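PDB 6MU0: probable ribose-5-phosphate isomerase B from Mycoplasma genitalium, which probably catalyses the interconversion of ribulose 5-phosphate and ribose 5-phosphate in the non-oxidative stage of the pentose phosphate pathway. Local coordinates for residues Ile28-His31 and Leu32-Lys35; Pro54-Ala57 and Phe58-Ala61; Thr103-Leu106 and Ala107-Asp111; Cys117-Ser120 and Arg121-Asp125; Glu127-Lys130 and Ile131-Phe135. One frame throughout, in Å; residues are numbered along the deposited sequence. Where two conformers were deposited one is given.

How the interactions relate
The five contacts are local and follow one another in number order along the chain. All belong to one alpha/beta fold with a five-stranded parallel sheet. Interaction 5, on helix 125-137, is flanked by interaction 1 on helix 22-34 and interaction 3 on helix 101-109; it touches both, with centres about 12 Å away in each case. Interaction 4 is the loop leading into helix 125-137, its centre about 11 Å from that of interaction 5. Interaction 2 lies on helix 53-66, on the opposite side of the chain's centre from interactions 3 and 5. Interaction 4 binds the sugar phosphate directly, whereas interaction 3 carries the probable proton donor.

Interaction 1: Ile28-His31 and Leu32-Lys35; sequences ISEH and LKTK
His31 and Lys35, one helical turn apart, meet as ring against aliphatic chain. The Lys35 methylene CE lies 3.3 Å from His31 CE1, and the two side chains cross obliquely. With CG anti to the backbone nitrogen (chi1 170°), the His31 ring swings beside its own carbonyl, on the side where Leu32 N and the Lys35 chain lie. The Lys35 chain runs extended as far as CE and bends at its last torsion. Lys35 NZ stays 4.6 Å from His31 NE2. The ring nitrogen NE2 is hydrogen-bonded instead to Asp133 of helix 125-137, which helps to set how the imidazole is turned.

Ile28 and Leu32 behave differently. They run alongside each other in the same direction, with Ile28 CG2 3.8 Å from Leu32 CD1. Both are buried, and both also touch side chains of helix 125-137 and strand 12-16.

Across the helix the polar side is bridged by water 1. It donates to Glu30 OE1 at 2.7 Å and accepts from Thr34 OG1 at 2.8 Å. One water thus links two exposed side chains a turn apart.

Backbone bonds run regularly from Leu32, Lys33 and Thr34 to the carbonyls four residues back. The last one, from Lys35 N to His31 O, stretches to 3.3 Å. This fits the position of Lys35, the first residue to leave helical geometry.

The arrangement is that of an amphipathic helix end in a beta-alpha-beta unit: strand 12-16, helix 22-34 and strand 38-41, within the Rossmann-like fold of this isomerase family.

Interaction 2: Pro54-Ala57 and Phe58-Ala61; sequences PDFA and FLVA
Ala57 and Ala61 form the tight part of this contact, on the buried side of helix 53-66. Ala61 N donates to Ala57 O at 2.8 Å with a nearly straight N-H...O angle of 165°. The Ala61 methyl CB also sits close to that carbonyl, 3.3 Å from Ala57 O. Val60 is buried as well, and its N donates to Phe56 O.

Phe58 packs back over the first turn. Phe58 CD2 lies 3.1 Å from Pro54 O, the same carbonyl that accepts the Phe58 N-H. Further out along the ring, Phe58 CE2 reaches Pro54 CB at 4.0 Å. Phe58 CG lies anti to its own carbonyl carbon (chi1 -67°), which carries the ring back toward the proline.

The other flank is looser. Phe56 and Leu59 run side by side, and their CD1 atoms come within 4.0 Å of each other. Leu59 is exposed, as is Asp55. The bond from Leu59 N to Asp55 O is more bent (151°) than the other three.

The Pro54 side chain is about 7 Å from the bound ribulose-5-phosphate. The inward-facing residues meet the rest of the fold: Ala57 and Val60 touch Leu75 of strand 72-75, Phe56 and Val60 touch Ala16 of strand 12-16, and Ala57, Phe58 and Ala61 pack against helix 81-88.

Interaction 3: Thr103-Leu106 and Ala107-Asp111; sequences TAAL and ARQHD
Leu106 and His110 make a CH-pi contact near the C-terminal part of helix 101-109. The methyl CD2 of Leu106 sits over the centre of the His110 imidazole, 3.6 Å from its centroid. It is just 9° off the ring normal, so one face of the ring is covered almost squarely. The two side chains run side by side in the same direction. His110, probably the proton donor of the active site, also has its ring stacked with that of His145.

Van der Waals packing joins Gln109 to the turn before it. Its side chain is extended beyond CG and lies back along Ala105, with Gln109 NE2 3.7 Å from Ala105 CB. The amide oxygen Gln109 OE1 is also 3.7 Å from Leu106 CD2. That methyl therefore touches both the amide and the imidazole.

Backbone hydrogen bonds make up the third group. The firm ones are Gln109 N to Ala105 O at 2.8 Å and His110 N to Leu106 O at 2.9 Å. Ala107 N is shared weakly between Thr103 O and Ala104 O. Asp111 N makes a weak, long bond to Leu106 O, 3.5 Å. Asp111 is a probable substrate-binding residue.

The helix links strand 95-97 to strand 115-117 in a beta-alpha-beta unit. It packs beside helix 125-137: Ala104 touches Ile131 and Asp134, and Ala107 touches Phe135. In one of its two conformers, Arg108 bonds through NH2 to Phe135 O and makes a cation-pi contact with the Phe135 ring.

Interaction 4: Cys117-Ser120 and Arg121-Asp125; sequences CLSS and RFVTD. With 5RP (ribulose-5-phosphate), chain B.
Ser119 closes this loop through its side chain: Phe122 N donates to Ser119 OG at 3.0 Å, the one direct hydrogen bond between 117-120 and 121-125. The same oxygen lies at the edge of the Phe122 ring and is also bonded to Gly78 O. Farther along, Val123 CG2 rests 3.9 Å from Ser119 CB. Val123 N is buried here without a polar partner. Water 2 bridges the backbone, donating to Ser120 O and, weakly, to Val123 O.

The turn presents Arg121 to the substrate. Its chain is extended from CG to NE. Arg121 NH1 donates to the ester oxygen O8 of ribulose-5-phosphate at 3.1 Å, and Arg121 NH2 donates to the phosphate oxygen O11 at 2.9 Å. Two bonds to one phosphate ester probably limit the rotation of the guanidinium, with O8 at its edge and in its plane. Ser120 OG bonds to Thr20, another residue of the ligand pocket.

The loop runs from strand 115-117 to helix 125-137, with Thr124 as the N-cap of that helix. Leu118 touches both Ile28 of helix 22-34 and Ile131 of helix 125-137.

Interaction 5: Glu127-Lys130 and Ile131-Phe135; sequences ENIK and IVDDF
This is turn-to-turn packing within helix 125-137, where Ile131 lies against Glu127 and Asn128. The helix follows strand 115-117 and lies between helix 22-34 and helix 101-109. Ile131 CG1 comes within 3.2 Å of Glu127 O, the carbonyl that also takes the Ile131 N-H at 2.9 Å. Its CG1 is anti to the carbonyl carbon (chi1 -71°), which directs the chain back toward the preceding turn. The methyl Ile131 CD1 then sits 3.8 Å from Asn128 OD1. In one of the two conformers of Glu127, its CG is 4.0 Å from Ile131 CD1 and its OE2 bonds to Glu101 N. On Asn128 the amide nitrogen ND2 bonds to Ser119 O, so the buried amide is tied to the loop before the helix.

Such a helix, with apolar residues on the sheet side, is part of a helical layer covering the sheet in a Rossmann-like alpha/beta fold. Ile131, Val132 and Phe135 all touch Leu116 of strand 115-117. Val132 CG2 also packs 3.3 Å from Asn128 O.

Toward helix 22-34, Ile129 and Asp133 stand flank to flank. Ile129 CG2 is 3.9 Å from Asp133 OD2, while OD1 has its partner in helix 22-34. Val132 N to Asn128 O is 2.9 Å and nearly straight at 170°, and Asp134 N reaches Lys130 O at 3.0 Å.

Interaction 1: Ile28-His31 and Leu32-Lys35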
# COMPACT_ATOMS: atom_id res chain seq x y z
N ILE A 28 -7.02 -10.44 -1.51
CA ILE A 28 -5.67 -10.04 -1.90
C ILE A 28 -4.63 -10.86 -1.15
O ILE A 28 -3.65 -11.35 -1.74
CB ILE A 28 -5.46 -8.53 -1.66
CG1 ILE A 28 -6.35 -7.71 -2.59
CG2 ILE A 28 -4.00 -8.18 -1.84
CD1 ILE A 28 -6.35 -6.23 -2.25
N SER A 29 -4.81 -11.03 0.16
CA SER A 29 -3.81 -11.75 0.95
C SER A 29 -3.63 -13.17 0.44
O SER A 29 -2.50 -13.63 0.24
CB SER A 29 -4.22 -11.74 2.42
OG SER A 29 -3.30 -12.47 3.19
N GLU A 30 -4.73 -13.89 0.23
CA GLU A 30 -4.62 -15.27 -0.23
C GLU A 30 -4.10 -15.35 -1.66
O GLU A 30 -3.34 -16.27 -2.00
CB GLU A 30 -5.97 -15.98 -0.07
CG GLU A 30 -6.40 -16.13 1.39
CD GLU A 30 -5.49 -17.04 2.22
OE1 GLU A 30 -4.84 -17.94 1.65
OE2 GLU A 30 -5.44 -16.85 3.45
N HIS A 31 -4.49 -14.40 -2.52
CA HIS A 31 -3.95 -14.33 -3.87
C HIS A 31 -2.43 -14.22 -3.85
O HIS A 31 -1.72 -14.94 -4.56
CB HIS A 31 -4.59 -13.11 -4.55
CG HIS A 31 -4.00 -12.73 -5.87
ND1 HIS A 31 -4.28 -13.41 -7.03
CD2 HIS A 31 -3.20 -11.70 -6.21
CE1 HIS A 31 -3.64 -12.83 -8.03
NE2 HIS A 31 -2.98 -11.79 -7.56
N LEU A 32 -1.91 -13.32 -3.02
CA LEU A 32 -0.47 -13.10 -2.97
C LEU A 32 0.25 -14.26 -2.28
O LEU A 32 1.38 -14.61 -2.67
CB LEU A 32 -0.17 -11.77 -2.27
CG LEU A 32 -0.67 -10.55 -3.03
CD1 LEU A 32 -0.35 -9.30 -2.24
CD2 LEU A 32 -0.06 -10.48 -4.43
N LYS A 33 -0.37 -14.87 -1.27
CA LYS A 33 0.25 -16.04 -0.66
C LYS A 33 0.41 -17.17 -1.67
O LYS A 33 1.43 -17.86 -1.70
CB LYS A 33 -0.55 -16.50 0.56
CG LYS A 33 -0.35 -15.59 1.77
CD LYS A 33 -1.14 -16.08 2.98
CE LYS A 33 -0.79 -15.29 4.23
NZ LYS A 33 0.64 -15.51 4.65
N THR A 34 -0.60 -17.37 -2.53
CA THR A 34 -0.49 -18.40 -3.55
C THR A 34 0.66 -18.12 -4.51
O THR A 34 1.32 -19.05 -4.99
CB THR A 34 -1.82 -18.51 -4.30
OG1 THR A 34 -2.84 -18.91 -3.38
CG2 THR A 34 -1.73 -19.52 -5.43
N LYS A 35 0.94 -16.84 -4.77
CA LYS A 35 2.05 -16.43 -5.61
C LYS A 35 3.38 -16.44 -4.88
O LYS A 35 4.39 -15.98 -5.44
CB LYS A 35 1.79 -15.05 -6.19
CG LYS A 35 0.62 -15.01 -7.13
CD LYS A 35 0.52 -13.66 -7.78
CE LYS A 35 -0.55 -13.69 -8.83
NZ LYS A 35 -0.36 -14.82 -9.77
O HOH W 1 -3.54 -18.76 -0.63

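Interaction 2: Pro54-Ala57 and Phe58-Ala61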
# COMPACT_ATOMS: atom_id res chain seq x y z
N PRO A 54 -7.24 5.07 10.53
CA PRO A 54 -5.85 5.44 10.87
C PRO A 54 -5.15 4.40 11.70
O PRO A 54 -3.93 4.21 11.54
CB PRO A 54 -6.01 6.75 11.65
CG PRO A 54 -7.27 7.32 11.15
CD PRO A 54 -8.18 6.13 10.96
N ASP A 55 -5.87 3.70 12.58
CA ASP A 55 -5.22 2.71 13.42
C ASP A 55 -4.54 1.65 12.58
O ASP A 55 -3.39 1.27 12.83
CB ASP A 55 -6.25 2.08 14.36
CG ASP A 55 -6.80 3.08 15.38
OD1 ASP A 55 -6.02 3.93 15.86
OD2 ASP A 55 -8.00 3.00 15.71
N PHE A 56 -5.22 1.21 11.53
CA PHE A 56 -4.69 0.16 10.67
C PHE A 56 -3.67 0.69 9.68
O PHE A 56 -2.69 -0.01 9.37
CB PHE A 56 -5.87 -0.56 10.02
CG PHE A 56 -6.73 -1.24 11.04
CD1 PHE A 56 -6.31 -2.44 11.60
CD2 PHE A 56 -7.89 -0.65 11.53
CE1 PHE A 56 -7.05 -3.07 12.59
CE2 PHE A 56 -8.64 -1.28 12.51
CZ PHE A 56 -8.22 -2.49 13.04
N ALA A 57 -3.85 1.92 9.20
CA ALA A 57 -2.85 2.54 8.34
C ALA A 57 -1.52 2.64 9.06
O ALA A 57 -0.47 2.34 8.48
CB ALA A 57 -3.32 3.92 7.89
N PHE A 58 -1.53 3.05 10.34
CA PHE A 58 -0.27 3.17 11.05
C PHE A 58 0.36 1.82 11.36
O PHE A 58 1.59 1.71 11.38
CB PHE A 58 -0.43 4.04 12.30
CG PHE A 58 -0.73 5.49 11.99
CD1 PHE A 58 0.05 6.19 11.08
CD2 PHE A 58 -1.80 6.14 12.58
CE1 PHE A 58 -0.21 7.52 10.78
CE2 PHE A 58 -2.08 7.47 12.27
CZ PHE A 58 -1.29 8.15 11.36
N LEU A 59 -0.45 0.78 11.59
CA LEU A 59 0.12 -0.56 11.76
C LEU A 59 0.96 -0.95 10.56
O LEU A 59 2.10 -1.41 10.69
CB LEU A 59 -0.98 -1.59 11.99
CG LEU A 59 -1.67 -1.58 13.36
CD1 LEU A 59 -2.74 -2.65 13.38
CD2 LEU A 59 -0.68 -1.78 14.50
N VAL A 60 0.40 -0.78 9.36
CA VAL A 60 1.13 -1.14 8.14
C VAL A 60 2.30 -0.20 7.92
O VAL A 60 3.43 -0.64 7.64
CB VAL A 60 0.17 -1.12 6.93
CG1 VAL A 60 0.94 -1.11 5.62
CG2 VAL A 60 -0.78 -2.30 6.98
N ALA A 61 2.05 1.11 7.98
CA ALA A 61 3.08 2.07 7.62
C ALA A 61 4.25 2.02 8.59
O ALA A 61 5.41 2.17 8.17
CB ALA A 61 2.48 3.47 7.55

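Interaction 3: Thr103-Leu106 and Ala107-Asp111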
# COMPACT_ATOMS: atom_id res chain seq x y z
N THR A 103 -3.21 3.52 -13.80
CA THR A 103 -2.16 4.23 -13.09
C THR A 103 -1.37 3.34 -12.14
O THR A 103 -0.49 3.86 -11.44
CB THR A 103 -2.69 5.47 -12.34
OG1 THR A 103 -3.55 5.07 -11.26
CG2 THR A 103 -3.47 6.39 -13.28
N ALA A 104 -1.63 2.03 -12.10
CA ALA A 104 -1.04 1.18 -11.06
C ALA A 104 0.47 1.07 -11.22
O ALA A 104 1.22 1.23 -10.25
CB ALA A 104 -1.70 -0.20 -11.04
N ALA A 105 0.94 0.74 -12.43
CA ALA A 105 2.38 0.61 -12.63
C ALA A 105 3.10 1.93 -12.38
O ALA A 105 4.21 1.94 -11.82
CB ALA A 105 2.67 0.10 -14.04
N LEU A 106 2.49 3.05 -12.77
CA LEU A 106 3.13 4.35 -12.62
C LEU A 106 3.42 4.68 -11.16
O LEU A 106 4.40 5.37 -10.87
CB LEU A 106 2.27 5.46 -13.23
CG LEU A 106 2.35 5.56 -14.75
CD1 LEU A 106 1.21 6.42 -15.27
CD2 LEU A 106 3.70 6.13 -15.18
N ALA A 107 2.58 4.20 -10.24
CA ALA A 107 2.81 4.46 -8.82
C ALA A 107 4.15 3.91 -8.37
O ALA A 107 4.79 4.48 -7.48
CB ALA A 107 1.69 3.85 -7.99
N ARG A 108 4.59 2.81 -8.97
CA ARG A 108 5.92 2.25 -8.73
C ARG A 108 6.96 2.91 -9.62
O ARG A 108 8.02 3.35 -9.15
CB ARG A 108 5.86 0.75 -9.01
CG ARG A 108 6.88 -0.08 -8.25
CD ARG A 108 6.36 -0.49 -6.88
NE ARG A 108 7.39 -1.20 -6.14
CZ ARG A 108 7.62 -2.51 -6.23
NH1 ARG A 108 8.58 -3.06 -5.50
NH2 ARG A 108 6.89 -3.27 -7.03
N GLN A 109 6.67 2.99 -10.93
CA GLN A 109 7.66 3.43 -11.92
C GLN A 109 8.14 4.85 -11.66
O GLN A 109 9.34 5.13 -11.74
CB GLN A 109 7.05 3.33 -13.32
CG GLN A 109 6.82 1.91 -13.79
CD GLN A 109 5.88 1.83 -14.98
OE1 GLN A 109 5.12 2.76 -15.25
NE2 GLN A 109 5.93 0.71 -15.71
N HIS A 110 7.20 5.77 -11.40
CA HIS A 110 7.54 7.17 -11.17
C HIS A 110 7.64 7.52 -9.69
O HIS A 110 8.56 8.25 -9.30
CB HIS A 110 6.49 8.09 -11.80
CG HIS A 110 6.55 8.15 -13.28
ND1 HIS A 110 5.94 9.15 -14.00
CD2 HIS A 110 7.15 7.34 -14.19
CE1 HIS A 110 6.15 8.95 -15.29
NE2 HIS A 110 6.89 7.86 -15.43
N ASP A 111 6.73 7.03 -8.86
CA ASP A 111 6.63 7.52 -7.49
C ASP A 111 7.34 6.63 -6.48
O ASP A 111 7.38 7.00 -5.30
CB ASP A 111 5.16 7.66 -7.08
CG ASP A 111 4.36 8.48 -8.04
OD1 ASP A 111 4.53 9.70 -8.07
OD2 ASP A 111 3.54 7.89 -8.77

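Interaction 4: Cys117-Ser120 and Arg121-Asp125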
# COMPACT_ATOMS: atom_id res chain seq x y z
N CYS A 117 -2.56 2.12 -1.76
CA CYS A 117 -3.84 2.41 -1.13
C CYS A 117 -4.96 2.19 -2.13
O CYS A 117 -4.87 2.65 -3.28
CB CYS A 117 -3.87 3.85 -0.61
SG CYS A 117 -2.55 4.16 0.60
N LEU A 118 -6.01 1.49 -1.68
CA LEU A 118 -7.08 0.99 -2.54
C LEU A 118 -8.43 1.36 -1.95
O LEU A 118 -8.60 1.50 -0.73
CB LEU A 118 -7.03 -0.54 -2.64
CG LEU A 118 -5.72 -1.15 -3.13
CD1 LEU A 118 -5.77 -2.66 -3.04
CD2 LEU A 118 -5.40 -0.70 -4.54
N SER A 119 -9.41 1.47 -2.85
CA SER A 119 -10.80 1.74 -2.52
C SER A 119 -11.61 0.45 -2.46
O SER A 119 -11.63 -0.32 -3.42
CB SER A 119 -11.39 2.63 -3.61
OG SER A 119 -12.80 2.75 -3.48
N SER A 120 -12.33 0.25 -1.35
CA SER A 120 -13.24 -0.87 -1.21
C SER A 120 -14.64 -0.58 -1.75
O SER A 120 -15.36 -1.52 -2.08
CB SER A 120 -13.38 -1.23 0.27
OG SER A 120 -13.88 -0.11 0.97
N ARG A 121 -15.05 0.69 -1.81
CA ARG A 121 -16.43 1.04 -2.15
C ARG A 121 -16.62 1.47 -3.60
O ARG A 121 -17.76 1.48 -4.07
CB ARG A 121 -16.94 2.16 -1.23
CG ARG A 121 -17.29 1.68 0.16
CD ARG A 121 -17.68 2.83 1.07
NE ARG A 121 -18.23 2.33 2.33
CZ ARG A 121 -18.17 2.96 3.49
NH1 ARG A 121 -17.53 4.12 3.60
NH2 ARG A 121 -18.74 2.41 4.55
N PHE A 122 -15.54 1.81 -4.31
CA PHE A 122 -15.65 2.41 -5.63
C PHE A 122 -14.90 1.66 -6.71
O PHE A 122 -14.95 2.06 -7.88
CB PHE A 122 -15.21 3.88 -5.58
CG PHE A 122 -16.14 4.73 -4.79
CD1 PHE A 122 -17.25 5.31 -5.40
CD2 PHE A 122 -15.96 4.93 -3.43
CE1 PHE A 122 -18.14 6.07 -4.68
CE2 PHE A 122 -16.85 5.69 -2.70
CZ PHE A 122 -17.95 6.26 -3.33
N VAL A 123 -14.23 0.57 -6.36
CA VAL A 123 -13.43 -0.22 -7.28
C VAL A 123 -13.77 -1.68 -7.03
O VAL A 123 -13.94 -2.09 -5.87
CB VAL A 123 -11.92 0.06 -7.07
CG1 VAL A 123 -11.06 -0.82 -7.96
CG2 VAL A 123 -11.62 1.53 -7.33
N THR A 124 -13.92 -2.46 -8.10
CA THR A 124 -14.33 -3.85 -7.94
C THR A 124 -13.16 -4.69 -7.42
O THR A 124 -11.99 -4.31 -7.52
CB THR A 124 -14.78 -4.44 -9.27
OG1 THR A 124 -13.68 -4.47 -10.18
CG2 THR A 124 -15.92 -3.63 -9.87
N ASP A 125 -13.50 -5.86 -6.86
CA ASP A 125 -12.46 -6.79 -6.42
C ASP A 125 -11.53 -7.15 -7.57
O ASP A 125 -10.31 -7.20 -7.39
CB ASP A 125 -13.09 -8.08 -5.91
CG ASP A 125 -13.89 -7.89 -4.65
OD1 ASP A 125 -13.83 -6.80 -4.03
OD2 ASP A 125 -14.60 -8.84 -4.27
C2 5RP B . -11.71 7.02 4.52
C3 5RP B . -12.80 6.03 4.15
C5 5RP B . -13.42 5.20 5.28
O13 5RP B . -13.43 3.83 4.94
C6 5RP B . -14.84 5.75 5.43
O14 5RP B . -14.75 7.13 5.76
C7 5RP B . -15.64 5.00 6.47
O8 5RP B . -17.01 5.43 6.36
P9 5RP B . -18.10 4.85 7.38
O12 5RP B . -19.39 5.49 6.97
O11 5RP B . -18.10 3.33 7.21
O10 5RP B . -17.66 5.22 8.78
O4 5RP B . -13.23 5.92 3.02
O1 5RP B . -11.25 7.72 3.37
O HOH W 2 -17.10 -2.44 -4.55

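Interaction 5: Glu127-Lys130 and Ile131-Phe135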
# COMPACT_ATOMS: atom_id res chain seq x y z
N GLU A 127 -10.76 -5.46 -10.31
CA GLU A 127 -9.87 -4.36 -10.67
C GLU A 127 -8.80 -4.16 -9.60
O GLU A 127 -7.63 -3.89 -9.93
CB GLU A 127 -10.66 -3.07 -10.88
CG GLU A 127 -9.82 -1.89 -11.34
CD GLU A 127 -9.54 -1.90 -12.83
OE1 GLU A 127 -10.00 -2.83 -13.52
OE2 GLU A 127 -8.86 -0.97 -13.30
N ASN A 128 -9.17 -4.30 -8.33
CA ASN A 128 -8.18 -4.17 -7.26
C ASN A 128 -7.10 -5.24 -7.35
O ASN A 128 -5.92 -4.95 -7.12
CB ASN A 128 -8.87 -4.13 -5.90
CG ASN A 128 -9.29 -2.72 -5.52
OD1 ASN A 128 -8.56 -1.77 -5.79
ND2 ASN A 128 -10.47 -2.58 -4.91
N ILE A 129 -7.46 -6.48 -7.69
CA ILE A 129 -6.44 -7.51 -7.88
C ILE A 129 -5.50 -7.13 -9.02
O ILE A 129 -4.28 -7.30 -8.93
CB ILE A 129 -7.09 -8.88 -8.11
CG1 ILE A 129 -7.67 -9.42 -6.80
CG2 ILE A 129 -6.09 -9.87 -8.70
CD1 ILE A 129 -6.62 -9.85 -5.78
N LYS A 130 -6.05 -6.61 -10.12
CA LYS A 130 -5.21 -6.20 -11.24
C LYS A 130 -4.28 -5.06 -10.85
O LYS A 130 -3.12 -5.02 -11.28
CB LYS A 130 -6.08 -5.78 -12.42
CG LYS A 130 -6.89 -6.91 -13.00
CD LYS A 130 -7.93 -6.41 -13.98
CE LYS A 130 -8.91 -7.51 -14.33
NZ LYS A 130 -10.00 -6.97 -15.18
N ILE A 131 -4.78 -4.12 -10.06
CA ILE A 131 -3.96 -3.02 -9.57
C ILE A 131 -2.80 -3.56 -8.74
O ILE A 131 -1.64 -3.18 -8.94
CB ILE A 131 -4.83 -2.04 -8.76
CG1 ILE A 131 -5.76 -1.26 -9.70
CG2 ILE A 131 -3.97 -1.13 -7.89
CD1 ILE A 131 -6.88 -0.54 -8.97
N VAL A 132 -3.10 -4.45 -7.80
CA VAL A 132 -2.07 -5.07 -6.97
C VAL A 132 -1.03 -5.76 -7.84
O VAL A 132 0.18 -5.58 -7.66
CB VAL A 132 -2.70 -6.04 -5.95
CG1 VAL A 132 -1.63 -6.86 -5.26
CG2 VAL A 132 -3.52 -5.27 -4.92
N ASP A 133 -1.48 -6.58 -8.79
CA ASP A 133 -0.54 -7.34 -9.61
C ASP A 133 0.38 -6.41 -10.41
O ASP A 133 1.59 -6.65 -10.49
CB ASP A 133 -1.29 -8.28 -10.56
CG ASP A 133 -1.83 -9.53 -9.86
OD1 ASP A 133 -1.45 -9.81 -8.70
OD2 ASP A 133 -2.64 -10.23 -10.50
N ASP A 134 -0.18 -5.36 -11.01
CA ASP A 134 0.64 -4.48 -11.83
C ASP A 134 1.58 -3.64 -10.97
O ASP A 134 2.71 -3.35 -11.38
CB ASP A 134 -0.22 -3.61 -12.74
CG ASP A 134 0.11 -3.80 -14.21
OD1 ASP A 134 0.74 -4.83 -14.56
OD2 ASP A 134 -0.23 -2.92 -15.03
N PHE A 135 1.13 -3.23 -9.78
CA PHE A 135 1.99 -2.51 -8.86
C PHE A 135 3.19 -3.36 -8.45
O PHE A 135 4.33 -2.88 -8.44
CB PHE A 135 1.16 -2.11 -7.64
CG PHE A 135 1.92 -1.35 -6.59
CD1 PHE A 135 2.06 0.02 -6.68
CD2 PHE A 135 2.46 -2.00 -5.48
CE1 PHE A 135 2.74 0.73 -5.71
CE2 PHE A 135 3.14 -1.29 -4.51
CZ PHE A 135 3.28 0.08 -4.63